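Cytochrome P450 (Rhodococcus erythropolis, PDB 3WEC) hydroxylates the quinoline nitrogen of aurachin alkaloids as a heme-dependent cytochrome P450 monooxygenase, a step that gives these compounds their antibiotic activity. Local coordinates at residues P87-G92 with C247-V252; A183-I188 with D198-A203; D67-T72 with G95-F100. All blocks are in the same frame, centred on the assembly; numbering follows the deposited sequence.

Contact 1: P87-G92 with C247-V252; sequences PFLGLG and CLLITV. With AUI (3-[(2E,6E,9R)-9-hydroxy-3,7,11-trimethyldodeca-2,6,10-trien-1-yl]-2-methylquinolin-4(1H)-one), chain C.
Leu89 reaches with its CD1 methyl into the angle between Leu249 and Val252 on helix 240-271. In the cytochrome P450 fold this is the long central helix that runs across the heme, and the loop 87-92 belongs to the B-C region that lids the substrate pocket. Leu89 CD1 lies 3.7 Å from Leu249 CD1 and 4.0 Å from Val252 CG1. The side chains of Leu89 and Leu249 cross at about a right angle, and the touch is between their CD1 methyls. Leu89 and Val252 instead run past each other in opposite directions. In Val252, CG1 is anti to the backbone N (chi1 174°), and this is the branch that faces Leu89. The contact is wholly apolar and buried.

The loop makes a type II beta turn from Phe88 to Leu91, closed by Leu91 N to Phe88 O at 3.0 Å. Gly90 takes positive phi in this turn. Phe88 takes no part in the touch; its CZ lies 3.9 Å from AUI C20 in the prenyl-derived tail, which approaches the ring obliquely. Phe100 backs Leu89, and Leu249 also touches the heme. Leu249 therefore joins loop, heme and the bound intermediate. Within the helix, Cys247 O accepts from both Thr251 N and Thr251 OG1. On the pocket side, Leu249 CD1 stands 3.3 Å from C7 of the quinolone ring of AUI.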
loop_
_atom_site.group_PDB
_atom_site.type_symbol
_atom_site.label_atom_id
_atom_site.label_comp_id
_atom_site.label_asym_id
_atom_site.label_seq_id
_atom_site.Cartn_x
_atom_site.Cartn_y
_atom_site.Cartn_z
ATOM N N PRO A 87 -15.501 -2.000 -7.442
ATOM C CA PRO A 87 -14.520 -1.171 -8.172
ATOM C C PRO A 87 -13.102 -1.431 -7.655
ATOM O O PRO A 87 -12.848 -1.366 -6.456
ATOM C CB PRO A 87 -14.923 0.266 -7.839
ATOM C CG PRO A 87 -16.316 0.187 -7.341
ATOM C CD PRO A 87 -16.501 -1.181 -6.741
ATOM N N PHE A 88 -12.209 -1.764 -8.574
ATOM C CA PHE A 88 -10.873 -2.204 -8.219
ATOM C C PHE A 88 -9.853 -1.731 -9.261
ATOM O O PHE A 88 -10.068 -1.912 -10.475
ATOM C CB PHE A 88 -10.887 -3.730 -8.074
ATOM C CG PHE A 88 -9.563 -4.335 -7.702
ATOM C CD1 PHE A 88 -9.024 -5.360 -8.470
ATOM C CD2 PHE A 88 -8.856 -3.894 -6.586
ATOM C CE1 PHE A 88 -7.812 -5.933 -8.124
ATOM C CE2 PHE A 88 -7.632 -4.461 -6.249
ATOM C CZ PHE A 88 -7.109 -5.481 -7.022
ATOM N N LEU A 89 -8.789 -1.079 -8.768
ATOM C CA LEU A 89 -7.593 -0.745 -9.568
ATOM C C LEU A 89 -7.148 -1.996 -10.297
ATOM O O LEU A 89 -6.984 -3.042 -9.677
ATOM C CB LEU A 89 -6.432 -0.296 -8.666
ATOM C CG LEU A 89 -5.859 1.119 -8.519
ATOM C CD1 LEU A 89 -4.444 1.018 -7.950
ATOM C CD2 LEU A 89 -5.839 1.920 -9.810
ATOM N N GLY A 90 -6.962 -1.941 -11.602
ATOM C CA GLY A 90 -6.546 -3.175 -12.267
ATOM C C GLY A 90 -7.642 -4.127 -12.760
ATOM O O GLY A 90 -7.347 -5.142 -13.408
ATOM N N LEU A 91 -8.898 -3.829 -12.426
ATOM C CA LEU A 91 -9.987 -4.096 -13.366
ATOM C C LEU A 91 -9.711 -3.028 -14.419
ATOM O O LEU A 91 -10.324 -2.995 -15.495
ATOM C CB LEU A 91 -11.349 -3.857 -12.720
ATOM C CG LEU A 91 -12.209 -4.984 -12.153
ATOM C CD1 LEU A 91 -11.415 -6.225 -11.760
ATOM C CD2 LEU A 91 -13.059 -4.444 -10.999
ATOM N N GLY A 92 -8.752 -2.165 -14.081
ATOM C CA GLY A 92 -8.311 -1.072 -14.933
ATOM C C GLY A 92 -9.457 -0.132 -15.207
ATOM O O GLY A 92 -10.429 -0.091 -14.460
ATOM N N CYS A 247 -1.953 9.726 -12.462
ATOM C CA CYS A 247 -2.423 10.556 -11.317
ATOM C C CYS A 247 -3.355 9.819 -10.348
ATOM O O CYS A 247 -3.130 9.829 -9.110
ATOM C CB CYS A 247 -2.960 11.900 -11.800
ATOM S SG CYS A 247 -1.639 12.922 -12.523
ATOM N N LEU A 248 -4.368 9.152 -10.900
ATOM C CA LEU A 248 -5.309 8.357 -10.082
ATOM C C LEU A 248 -4.540 7.217 -9.377
ATOM O O LEU A 248 -4.806 6.917 -8.205
ATOM C CB LEU A 248 -6.385 7.708 -10.951
ATOM C CG LEU A 248 -7.818 7.366 -10.486
ATOM C CD1 LEU A 248 -8.238 6.038 -11.047
ATOM C CD2 LEU A 248 -8.136 7.394 -9.006
ATOM N N LEU A 249 -3.604 6.562 -10.095
ATOM C CA LEU A 249 -2.925 5.397 -9.511
ATOM C C LEU A 249 -2.155 5.827 -8.263
ATOM O O LEU A 249 -2.215 5.199 -7.184
ATOM C CB LEU A 249 -2.000 4.720 -10.533
ATOM C CG LEU A 249 -0.844 3.909 -9.948
ATOM C CD1 LEU A 249 -1.476 2.648 -9.337
ATOM C CD2 LEU A 249 0.139 3.488 -11.024
ATOM N N ILE A 250 -1.439 6.926 -8.420
ATOM C CA ILE A 250 -0.730 7.557 -7.344
ATOM C C ILE A 250 -1.614 8.036 -6.195
ATOM O O ILE A 250 -1.230 7.889 -5.041
ATOM C CB ILE A 250 0.180 8.610 -7.922
ATOM C CG1 ILE A 250 1.406 7.787 -8.484
ATOM C CG2 ILE A 250 0.492 9.672 -6.884
ATOM C CD1 ILE A 250 2.662 8.539 -8.662
ATOM N N THR A 251 -2.798 8.546 -6.499
ATOM C CA THR A 251 -3.752 8.940 -5.455
ATOM C C THR A 251 -4.298 7.748 -4.664
ATOM O O THR A 251 -4.688 7.927 -3.482
ATOM C CB THR A 251 -4.923 9.670 -6.067
ATOM O OG1 THR A 251 -4.441 10.846 -6.723
ATOM C CG2 THR A 251 -6.020 10.091 -4.958
ATOM N N VAL A 252 -4.395 6.558 -5.294
ATOM C CA VAL A 252 -4.903 5.376 -4.616
ATOM C C VAL A 252 -3.685 4.673 -3.917
ATOM O O VAL A 252 -3.687 4.367 -2.701
ATOM C CB VAL A 252 -5.522 4.395 -5.634
ATOM C CG1 VAL A 252 -5.910 3.120 -4.902
ATOM C CG2 VAL A 252 -6.715 4.951 -6.439
HETATM O O13 AUI C . -0.084 -4.568 -6.553
HETATM C C1 AUI C . 0.007 -3.570 -5.801
HETATM C C4 AUI C . 0.002 -2.224 -6.405
HETATM C C5 AUI C . -0.127 -2.063 -7.781
HETATM C C6 AUI C . -0.150 -0.782 -8.333
HETATM C C7 AUI C . -0.063 0.306 -7.454
HETATM C C8 AUI C . 0.057 0.191 -6.067
HETATM C C9 AUI C . 0.086 -1.062 -5.475
HETATM N N10 AUI C . 0.164 -1.211 -4.117
HETATM C C3 AUI C . 0.192 -2.408 -3.496
HETATM C C11 AUI C . 0.291 -2.504 -1.981
HETATM C C2 AUI C . 0.116 -3.668 -4.309
HETATM C C12 AUI C . 0.121 -5.009 -3.625
HETATM C C14 AUI C . -1.180 -5.155 -2.828
HETATM C C15 AUI C . -2.504 -5.036 -3.110
HETATM C C26 AUI C . -3.113 -4.654 -4.446
HETATM C C16 AUI C . -3.406 -5.280 -1.927
HETATM C C17 AUI C . -4.378 -6.456 -2.014
HETATM C C18 AUI C . -4.586 -6.962 -3.414
HETATM C C19 AUI C . -5.162 -8.135 -3.759
HETATM C C27 AUI C . -5.751 -9.126 -2.787
HETATM C C20 AUI C . -5.278 -8.437 -5.232
HETATM C C21 AUI C . -4.049 -9.091 -5.874
HETATM O O28 AUI C . -4.276 -9.050 -7.277
HETATM C C22 AUI C . -2.720 -8.393 -5.666
HETATM C C23 AUI C . -2.050 -7.598 -6.546
HETATM C C24 AUI C . -0.732 -7.071 -6.092
HETATM C C25 AUI C . -2.478 -7.161 -7.939
#

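Contact 2: A183-I188 with D198-A203. With AUI (3-[(2E,6E,9R)-9-hydroxy-3,7,11-trimethyldodeca-2,6,10-trien-1-yl]-2-methylquinolin-4(1H)-one), chain C.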
loop_
_atom_site.group_PDB
_atom_site.type_symbol
_atom_site.label_atom_id
_atom_site.label_comp_id
_atom_site.label_asym_id
_atom_site.label_seq_id
_atom_site.Cartn_x
_atom_site.Cartn_y
_atom_site.Cartn_z
ATOM N N ALA A 183 -9.891 5.629 -2.110
ATOM C CA ALA A 183 -8.875 4.899 -1.276
ATOM C C ALA A 183 -9.102 3.405 -1.222
ATOM O O ALA A 183 -8.135 2.707 -1.298
ATOM C CB ALA A 183 -8.738 5.440 0.147
ATOM N N GLY A 184 -10.354 2.916 -1.126
ATOM C CA GLY A 184 -10.610 1.439 -0.978
ATOM C C GLY A 184 -10.514 0.614 -2.285
ATOM O O GLY A 184 -10.563 -0.640 -2.303
ATOM N N VAL A 185 -10.350 1.325 -3.384
ATOM C CA VAL A 185 -10.173 0.761 -4.696
ATOM C C VAL A 185 -8.771 0.083 -4.800
ATOM O O VAL A 185 -8.466 -0.568 -5.774
ATOM C CB VAL A 185 -10.440 1.934 -5.689
ATOM C CG1 VAL A 185 -9.551 1.961 -6.939
ATOM C CG2 VAL A 185 -11.951 2.072 -5.962
ATOM N N LEU A 186 -7.979 0.146 -3.743
ATOM C CA LEU A 186 -6.679 -0.563 -3.708
ATOM C C LEU A 186 -6.930 -2.020 -3.349
ATOM O O LEU A 186 -6.184 -2.882 -3.707
ATOM C CB LEU A 186 -5.741 0.014 -2.613
ATOM C CG LEU A 186 -4.237 0.325 -2.887
ATOM C CD1 LEU A 186 -3.497 0.632 -1.594
ATOM C CD2 LEU A 186 -3.505 -0.681 -3.800
ATOM N N ASP A 187 -7.982 -2.286 -2.596
ATOM C CA ASP A 187 -8.160 -3.629 -2.093
ATOM C C ASP A 187 -9.405 -4.249 -2.725
ATOM O O ASP A 187 -10.274 -3.538 -3.270
ATOM C CB ASP A 187 -8.179 -3.597 -0.550
ATOM C CG ASP A 187 -7.811 -4.951 0.113
ATOM O OD1 ASP A 187 -7.709 -6.019 -0.540
ATOM O OD2 ASP A 187 -7.684 -4.959 1.352
ATOM N N ILE A 188 -9.482 -5.577 -2.684
ATOM C CA ILE A 188 -10.691 -6.267 -3.084
ATOM C C ILE A 188 -11.575 -6.447 -1.851
ATOM O O ILE A 188 -11.110 -6.949 -0.833
ATOM C CB ILE A 188 -10.387 -7.646 -3.726
ATOM C CG1 ILE A 188 -9.226 -7.531 -4.733
ATOM C CG2 ILE A 188 -11.669 -8.250 -4.327
ATOM C CD1 ILE A 188 -9.062 -8.737 -5.650
ATOM N N ASP A 198 -21.124 2.302 -7.005
ATOM C CA ASP A 198 -21.490 3.456 -7.860
ATOM C C ASP A 198 -20.813 4.760 -7.447
ATOM O O ASP A 198 -20.056 5.348 -8.242
ATOM C CB ASP A 198 -23.024 3.684 -7.860
ATOM C CG ASP A 198 -23.793 2.574 -8.545
ATOM O OD1 ASP A 198 -25.020 2.752 -8.746
ATOM O OD2 ASP A 198 -23.194 1.534 -8.900
ATOM N N ARG A 199 -21.062 5.196 -6.204
ATOM C CA ARG A 199 -20.430 6.395 -5.636
ATOM C C ARG A 199 -18.894 6.434 -5.847
ATOM O O ARG A 199 -18.251 7.502 -5.966
ATOM C CB ARG A 199 -20.685 6.351 -4.167
ATOM C CG ARG A 199 -20.721 7.672 -3.464
ATOM C CD ARG A 199 -22.101 7.708 -2.863
ATOM N NE ARG A 199 -22.162 8.344 -1.564
ATOM C CZ ARG A 199 -23.269 8.964 -1.123
ATOM N NH1 ARG A 199 -24.319 9.059 -1.913
ATOM N NH2 ARG A 199 -23.296 9.542 0.067
ATOM N N ARG A 200 -18.315 5.250 -5.903
ATOM C CA ARG A 200 -16.851 5.078 -5.943
ATOM C C ARG A 200 -16.412 5.093 -7.386
ATOM O O ARG A 200 -15.365 5.660 -7.740
ATOM C CB ARG A 200 -16.556 3.711 -5.372
ATOM C CG ARG A 200 -15.284 3.543 -4.572
ATOM C CD ARG A 200 -15.635 3.312 -3.131
ATOM N NE ARG A 200 -15.016 2.096 -2.630
ATOM C CZ ARG A 200 -15.069 1.677 -1.370
ATOM N NH1 ARG A 200 -15.678 2.354 -0.415
ATOM N NH2 ARG A 200 -14.526 0.530 -1.069
ATOM N N SER A 201 -17.184 4.398 -8.215
ATOM C CA SER A 201 -17.108 4.494 -9.678
ATOM C C SER A 201 -17.225 5.905 -10.217
ATOM O O SER A 201 -16.477 6.292 -11.098
ATOM C CB SER A 201 -18.216 3.646 -10.326
ATOM O OG SER A 201 -17.635 2.422 -10.731
ATOM N N ALA A 202 -18.183 6.675 -9.724
ATOM C CA ALA A 202 -18.246 8.059 -10.170
ATOM C C ALA A 202 -16.903 8.721 -9.847
ATOM O O ALA A 202 -16.401 9.512 -10.622
ATOM C CB ALA A 202 -19.410 8.807 -9.551
ATOM N N ALA A 203 -16.268 8.338 -8.750
ATOM C CA ALA A 203 -15.131 9.105 -8.305
ATOM C C ALA A 203 -13.852 8.701 -9.077
ATOM O O ALA A 203 -12.912 9.506 -9.268
ATOM C CB ALA A 203 -15.007 8.966 -6.800
HETATM O O13 AUI C . -0.084 -4.568 -6.553
HETATM C C1 AUI C . 0.007 -3.570 -5.801
HETATM C C4 AUI C . 0.002 -2.224 -6.405
HETATM C C5 AUI C . -0.127 -2.063 -7.781
HETATM C C6 AUI C . -0.150 -0.782 -8.333
HETATM C C7 AUI C . -0.063 0.306 -7.454
HETATM C C8 AUI C . 0.057 0.191 -6.067
HETATM C C9 AUI C . 0.086 -1.062 -5.475
HETATM N N10 AUI C . 0.164 -1.211 -4.117
HETATM C C3 AUI C . 0.192 -2.408 -3.496
HETATM C C11 AUI C . 0.291 -2.504 -1.981
HETATM C C2 AUI C . 0.116 -3.668 -4.309
HETATM C C12 AUI C . 0.121 -5.009 -3.625
HETATM C C14 AUI C . -1.180 -5.155 -2.828
HETATM C C15 AUI C . -2.504 -5.036 -3.110
HETATM C C26 AUI C . -3.113 -4.654 -4.446
HETATM C C16 AUI C . -3.406 -5.280 -1.927
HETATM C C17 AUI C . -4.378 -6.456 -2.014
HETATM C C18 AUI C . -4.586 -6.962 -3.414
HETATM C C19 AUI C . -5.162 -8.135 -3.759
HETATM C C27 AUI C . -5.751 -9.126 -2.787
HETATM C C20 AUI C . -5.278 -8.437 -5.232
HETATM C C21 AUI C . -4.049 -9.091 -5.874
HETATM O O28 AUI C . -4.276 -9.050 -7.277
HETATM C C22 AUI C . -2.720 -8.393 -5.666
HETATM C C23 AUI C . -2.050 -7.598 -6.546
HETATM C C24 AUI C . -0.732 -7.071 -6.092
HETATM C C25 AUI C . -2.478 -7.161 -7.939
#
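Val185 and Arg200 lie alongside each other and run in opposite directions. Their touch is between aliphatic carbons, Val185 CG2 and Arg200 CG, at 3.9 Å. The Arg200 chain bends at chi2 (111°) and chi3 (126°), which carries the guanidinium past the valine to Gly184. There Arg200 NH2 comes to 4.0 Å from Gly184 CA, with the guanidinium oblique to it. Gly184 has no side chain, so the arginine end can lie close to the backbone.

This is the F-G region of the P450 fold. The loop after helix 172-182 packs on helix 194-216, and together they form part of the roof of the substrate channel. The other side of the loop faces AUI. Leu186 CD2 is 3.7 Å from AUI N10, the quinolone nitrogen, and Ile188 CD1 is 3.8 Å from AUI C20. Asp187 is held by the backbone N atoms of Gly398 and Leu399, which tie the loop to the C-terminal part of the pocket wall.

A crystal neighbour also touches Arg200 and may influence its pose. The contact rests on apolar and van der Waals touches, and the arginine's charge has no partner within the two segments.

Contact 3: D67-T72 with G95-F100; sequences DFANST and GDARPF. With AUI (3-[(2E,6E,9R)-9-hydroxy-3,7,11-trimethyldodeca-2,6,10-trien-1-yl]-2-methylquinolin-4(1H)-one), chain C.
The backbone angles of Ala69 (phi -72°, psi -30°) set its CB toward Ala97. Ala69 CB meets Ala97 CB at 3.9 Å, methyl against methyl, and Gly95 O at 3.7 Å. Phe68 (chi1 -93°) is turned away, with one ring face against the tail of AUI. This small contact joins the two ends of the B-C region of the P450 fold.

The AUI hydroxyl O28 sits over that face of the Phe68 ring, offset toward the rim and 3.3 Å from CE1. The methyl C25 of AUI lies 3.6 Å from Phe68 CE2. Bonds within the segment hold this loop. Asn70 ND2 donates to the syn lone pair of Asp67 OD1 at 2.9 Å. Ser71 OG donates to Phe68 O at 2.8 Å, and Ser71 N reaches that oxygen from the same face of its plane. In the other segment, Phe100 O lies 3.6 Å from AUI C6, so both loops line the pocket.

Ser71 OG also bonds Phe73 N, at the start of helix 73-81. Phe68 rests on Ile306 of strand 303-307. Across the contact, Arg98 makes a salt bridge with Glu242 of helix 240-271, and Phe100 packs on Ala245 of the same helix.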
loop_
_atom_site.group_PDB
_atom_site.type_symbol
_atom_site.label_atom_id
_atom_site.label_comp_id
_atom_site.label_asym_id
_atom_site.label_seq_id
_atom_site.Cartn_x
_atom_site.Cartn_y
_atom_site.Cartn_z
ATOM N N ASP A 67 -0.052 -8.570 -15.205
ATOM C CA ASP A 67 -1.152 -8.346 -16.149
ATOM C C ASP A 67 -2.475 -8.925 -15.627
ATOM O O ASP A 67 -3.051 -9.829 -16.225
ATOM C CB ASP A 67 -0.815 -8.972 -17.496
ATOM C CG ASP A 67 -1.699 -8.462 -18.611
ATOM O OD1 ASP A 67 -2.761 -7.874 -18.324
ATOM O OD2 ASP A 67 -1.322 -8.637 -19.785
ATOM N N PHE A 68 -2.972 -8.377 -14.522
ATOM C CA PHE A 68 -4.134 -8.958 -13.843
ATOM C C PHE A 68 -5.490 -8.903 -14.578
ATOM O O PHE A 68 -6.310 -9.795 -14.415
ATOM C CB PHE A 68 -4.232 -8.405 -12.420
ATOM C CG PHE A 68 -3.535 -9.262 -11.397
ATOM C CD1 PHE A 68 -4.232 -10.282 -10.731
ATOM C CD2 PHE A 68 -2.192 -9.072 -11.112
ATOM C CE1 PHE A 68 -3.601 -11.083 -9.788
ATOM C CE2 PHE A 68 -1.552 -9.873 -10.175
ATOM C CZ PHE A 68 -2.253 -10.875 -9.512
ATOM N N ALA A 69 -5.714 -7.878 -15.402
ATOM C CA ALA A 69 -7.004 -7.715 -16.084
ATOM C C ALA A 69 -7.196 -8.746 -17.190
ATOM O O ALA A 69 -8.324 -9.156 -17.489
ATOM C CB ALA A 69 -7.141 -6.308 -16.626
ATOM N N ASN A 70 -6.094 -9.183 -17.788
ATOM C CA ASN A 70 -6.165 -10.213 -18.817
ATOM C C ASN A 70 -5.967 -11.632 -18.286
ATOM O O ASN A 70 -5.822 -12.565 -19.067
ATOM C CB ASN A 70 -5.199 -9.893 -19.956
ATOM C CG ASN A 70 -5.533 -8.579 -20.637
ATOM O OD1 ASN A 70 -6.593 -8.435 -21.257
ATOM N ND2 ASN A 70 -4.637 -7.607 -20.515
ATOM N N SER A 71 -5.983 -11.784 -16.959
ATOM C CA SER A 71 -5.909 -13.103 -16.307
ATOM C C SER A 71 -7.305 -13.667 -16.049
ATOM O O SER A 71 -8.283 -12.932 -16.101
ATOM C CB SER A 71 -5.121 -13.023 -14.999
ATOM O OG SER A 71 -5.918 -12.487 -13.952
ATOM N N THR A 72 -7.396 -14.974 -15.798
ATOM C CA THR A 72 -8.661 -15.601 -15.418
ATOM C C THR A 72 -8.974 -15.396 -13.933
ATOM O O THR A 72 -10.045 -15.794 -13.468
ATOM C CB THR A 72 -8.658 -17.123 -15.670
ATOM O OG1 THR A 72 -7.460 -17.688 -15.124
ATOM C CG2 THR A 72 -8.777 -17.460 -17.164
ATOM N N GLY A 95 -11.002 -2.233 -19.411
ATOM C CA GLY A 95 -10.084 -3.294 -19.836
ATOM C C GLY A 95 -8.613 -2.922 -19.690
ATOM O O GLY A 95 -7.800 -3.752 -19.279
ATOM N N ASP A 96 -8.284 -1.671 -20.024
ATOM C CA ASP A 96 -6.922 -1.114 -19.941
ATOM C C ASP A 96 -6.441 -0.870 -18.480
ATOM O O ASP A 96 -6.670 0.194 -17.896
ATOM C CB ASP A 96 -6.848 0.178 -20.780
ATOM C CG ASP A 96 -5.443 0.484 -21.285
ATOM O OD1 ASP A 96 -4.516 -0.312 -21.021
ATOM O OD2 ASP A 96 -5.268 1.531 -21.944
ATOM N N ALA A 97 -5.772 -1.870 -17.906
ATOM C CA ALA A 97 -5.142 -1.737 -16.588
ATOM C C ALA A 97 -3.709 -1.204 -16.682
ATOM O O ALA A 97 -3.012 -1.051 -15.662
ATOM C CB ALA A 97 -5.161 -3.071 -15.850
ATOM N N ARG A 98 -3.286 -0.915 -17.907
ATOM C CA ARG A 98 -1.891 -0.601 -18.209
ATOM C C ARG A 98 -1.300 0.606 -17.446
ATOM O O ARG A 98 -0.268 0.467 -16.778
ATOM C CB ARG A 98 -1.704 -0.408 -19.717
ATOM C CG ARG A 98 -1.486 -1.663 -20.548
ATOM C CD ARG A 98 -1.152 -1.235 -21.964
ATOM N NE ARG A 98 -0.146 -0.150 -22.003
ATOM C CZ ARG A 98 -0.388 1.140 -22.283
ATOM N NH1 ARG A 98 -1.620 1.569 -22.560
ATOM N NH2 ARG A 98 0.608 2.017 -22.275
ATOM N N PRO A 99 -1.933 1.794 -17.549
ATOM C CA PRO A 99 -1.261 2.882 -16.852
ATOM C C PRO A 99 -1.341 2.760 -15.316
ATOM O O PRO A 99 -0.856 3.652 -14.615
ATOM C CB PRO A 99 -1.970 4.145 -17.382
ATOM C CG PRO A 99 -2.717 3.702 -18.612
ATOM C CD PRO A 99 -3.095 2.277 -18.323
ATOM N N PHE A 100 -1.900 1.649 -14.825
ATOM C CA PHE A 100 -1.894 1.317 -13.397
ATOM C C PHE A 100 -0.710 0.426 -12.950
ATOM O O PHE A 100 -0.681 -0.067 -11.799
ATOM C CB PHE A 100 -3.223 0.652 -12.983
ATOM C CG PHE A 100 -4.422 1.552 -13.088
ATOM C CD1 PHE A 100 -4.300 2.938 -12.952
ATOM C CD2 PHE A 100 -5.691 1.008 -13.294
ATOM C CE1 PHE A 100 -5.418 3.759 -13.045
ATOM C CE2 PHE A 100 -6.815 1.824 -13.376
ATOM C CZ PHE A 100 -6.678 3.198 -13.252
HETATM O O13 AUI C . -0.084 -4.568 -6.553
HETATM C C1 AUI C . 0.007 -3.570 -5.801
HETATM C C4 AUI C . 0.002 -2.224 -6.405
HETATM C C5 AUI C . -0.127 -2.063 -7.781
HETATM C C6 AUI C . -0.150 -0.782 -8.333
HETATM C C7 AUI C . -0.063 0.306 -7.454
HETATM C C8 AUI C . 0.057 0.191 -6.067
HETATM C C9 AUI C . 0.086 -1.062 -5.475
HETATM N N10 AUI C . 0.164 -1.211 -4.117
HETATM C C3 AUI C . 0.192 -2.408 -3.496
HETATM C C11 AUI C . 0.291 -2.504 -1.981
HETATM C C2 AUI C . 0.116 -3.668 -4.309
HETATM C C12 AUI C . 0.121 -5.009 -3.625
HETATM C C14 AUI C . -1.180 -5.155 -2.828
HETATM C C15 AUI C . -2.504 -5.036 -3.110
HETATM C C26 AUI C . -3.113 -4.654 -4.446
HETATM C C16 AUI C . -3.406 -5.280 -1.927
HETATM C C17 AUI C . -4.378 -6.456 -2.014
HETATM C C18 AUI C . -4.586 -6.962 -3.414
HETATM C C19 AUI C . -5.162 -8.135 -3.759
HETATM C C27 AUI C . -5.751 -9.126 -2.787
HETATM C C20 AUI C . -5.278 -8.437 -5.232
HETATM C C21 AUI C . -4.049 -9.091 -5.874
HETATM O O28 AUI C . -4.276 -9.050 -7.277
HETATM C C22 AUI C . -2.720 -8.393 -5.666
HETATM C C23 AUI C . -2.050 -7.598 -6.546
HETATM C C24 AUI C . -0.732 -7.071 -6.092
HETATM C C25 AUI C . -2.478 -7.161 -7.939
#

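How the contacts relate
From the N terminus, contact 3 opens first at 67-72, just after strand 64-65. It closes at 95-100, around helix 73-81. Contact 1 opens inside that loop at 87-92, but closes far later on helix 240-271, so contacts 1 and 3 cross. Contact 2 is short-range and nested within the loop closed by contact 1. It joins the loop that follows helix 172-182 to helix 194-216. Leu89 N probably bonds Val185 O, and Gly90 O packs on Ala69 CB. Contact 1 thus touches both others, while contacts 2 and 3 stay apart. All three border the same AUI molecule.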